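Siroheme decarboxylase (Hydrogenobacter thermophilus, PDB 4CH7) catalyses the decarboxylation of siroheme to didecarboxysiroheme, a step in the biosynthesis of heme d1. Local coordinates at residues E247-G250 with R251-G255. Sequence-based numbering, arbitrary orientation.
Sequences EEVG and RYIAG
Residues 247-250 and 251-255 follow one another along an alpha-helix, joined by four i to i+4 backbone hydrogen bonds. The straightest is Ile253 N to Val249 O, 2.9 Å with an N-H...O angle of 173°; Ala254 N reaches Gly250 O at 3.0 Å. On the outer side, Glu247 and Arg251 illustrate the i to i+4 salt bridge. Arg251, its chain extended from CG to NE, runs back along the helix, and NH2 meets Glu247 OE1 at 2.8 Å. The carboxylate and guanidinium planes stand 60° apart and the hydrogen bond is weak, while CB of Glu247 lies over one guanidinium face. The helix belongs to an AsnC-like ligand-binding domain, a ferredoxin-like alpha/beta fold in which it packs on the sheet. Here Val249 and Ile253 furnish the inner face, side by side, with CG1 of the valine 3.7 Å from CD1 of the isoleucine. CG1 of Ile253 is anti to the carbonyl carbon (chi1 -64°), which sets it 3.2 Å from Val249 O and beside the valine. Both residues touch Leu275 of strand 275-281, and Ile253 also meets Ala277 of that strand and Ile294 of helix 284-297. Cutting Ile253 back to an alanine is likely to open a gap beside Val249 CG1 and weaken the packing on strand 275-281. Farther round, Glu248 pairs with Lys298, whose charge also lies against the Tyr252 ring in a cation-pi contact.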
loop_
_atom_site.group_PDB
_atom_site.type_symbol
_atom_site.label_atom_id
_atom_site.label_comp_id
_atom_site.label_asym_id
_atom_site.label_seq_id
_atom_site.Cartn_x
_atom_site.Cartn_y
_atom_site.Cartn_z
ATOM N N GLU A 247 -0.963 -15.065 15.708
ATOM C CA GLU A 247 -0.876 -13.846 16.508
ATOM C C GLU A 247 0.456 -13.787 17.246
ATOM O O GLU A 247 1.252 -12.877 17.024
ATOM C CB GLU A 247 -2.032 -13.760 17.511
ATOM C CG GLU A 247 -3.260 -13.011 17.004
ATOM C CD GLU A 247 -4.270 -12.733 18.104
ATOM O OE1 GLU A 247 -3.951 -12.976 19.288
ATOM O OE2 GLU A 247 -5.384 -12.268 17.783
ATOM N N GLU A 248 0.688 -14.764 18.120
ATOM C CA GLU A 248 1.940 -14.864 18.864
ATOM C C GLU A 248 3.154 -14.871 17.937
ATOM O O GLU A 248 4.094 -14.097 18.132
ATOM C CB GLU A 248 1.952 -16.125 19.731
ATOM C CG GLU A 248 3.285 -16.369 20.426
ATOM C CD GLU A 248 3.643 -17.838 20.516
ATOM O OE1 GLU A 248 2.738 -18.686 20.368
ATOM O OE2 GLU A 248 4.831 -18.147 20.735
ATOM N N VAL A 249 3.125 -15.747 16.932
ATOM C CA VAL A 249 4.217 -15.858 15.966
ATOM C C VAL A 249 4.484 -14.527 15.265
ATOM O O VAL A 249 5.635 -14.099 15.157
ATOM C CB VAL A 249 3.945 -16.956 14.918
ATOM C CG1 VAL A 249 5.004 -16.931 13.832
ATOM C CG2 VAL A 249 3.916 -18.323 15.580
ATOM N N GLY A 250 3.420 -13.879 14.799
ATOM C CA GLY A 250 3.533 -12.578 14.161
ATOM C C GLY A 250 4.212 -11.553 15.052
ATOM O O GLY A 250 5.046 -10.773 14.587
ATOM N N ARG A 251 3.861 -11.567 16.337
ATOM C CA ARG A 251 4.451 -10.653 17.311
ATOM C C ARG A 251 5.897 -11.026 17.625
ATOM O O ARG A 251 6.747 -10.151 17.797
ATOM C CB ARG A 251 3.624 -10.625 18.600
ATOM C CG ARG A 251 2.169 -10.237 18.393
ATOM C CD ARG A 251 1.420 -10.083 19.706
ATOM N NE ARG A 251 -0.023 -10.007 19.495
ATOM C CZ ARG A 251 -0.889 -10.927 19.906
ATOM N NH1 ARG A 251 -0.465 -11.994 20.566
ATOM N NH2 ARG A 251 -2.184 -10.776 19.665
ATOM N N TYR A 252 6.167 -12.325 17.705
ATOM C CA TYR A 252 7.527 -12.808 17.923
ATOM C C TYR A 252 8.451 -12.347 16.800
ATOM O O TYR A 252 9.522 -11.794 17.051
ATOM C CB TYR A 252 7.545 -14.336 18.022
ATOM C CG TYR A 252 8.926 -14.907 18.247
ATOM C CD1 TYR A 252 9.541 -14.813 19.487
ATOM C CD2 TYR A 252 9.615 -15.542 17.221
ATOM C CE1 TYR A 252 10.803 -15.329 19.700
ATOM C CE2 TYR A 252 10.880 -16.064 17.426
ATOM C CZ TYR A 252 11.468 -15.953 18.669
ATOM O OH TYR A 252 12.726 -16.464 18.893
ATOM N N ILE A 253 8.017 -12.579 15.564
ATOM C CA ILE A 253 8.755 -12.175 14.371
ATOM C C ILE A 253 8.921 -10.651 14.292
ATOM O O ILE A 253 9.973 -10.150 13.889
ATOM C CB ILE A 253 8.060 -12.714 13.094
ATOM C CG1 ILE A 253 8.082 -14.245 13.075
ATOM C CG2 ILE A 253 8.719 -12.179 11.838
ATOM C CD1 ILE A 253 7.389 -14.859 11.872
ATOM N N ALA A 254 7.887 -9.921 14.700
ATOM C CA ALA A 254 7.903 -8.460 14.669
ATOM C C ALA A 254 8.970 -7.859 15.583
ATOM O O ALA A 254 9.383 -6.714 15.393
ATOM C CB ALA A 254 6.533 -7.910 15.029
ATOM N N GLY A 255 9.408 -8.628 16.577
ATOM C CA GLY A 255 10.394 -8.149 17.529
ATOM C C GLY A 255 11.814 -8.128 16.993
ATOM O O GLY A 255 12.707 -7.545 17.611
#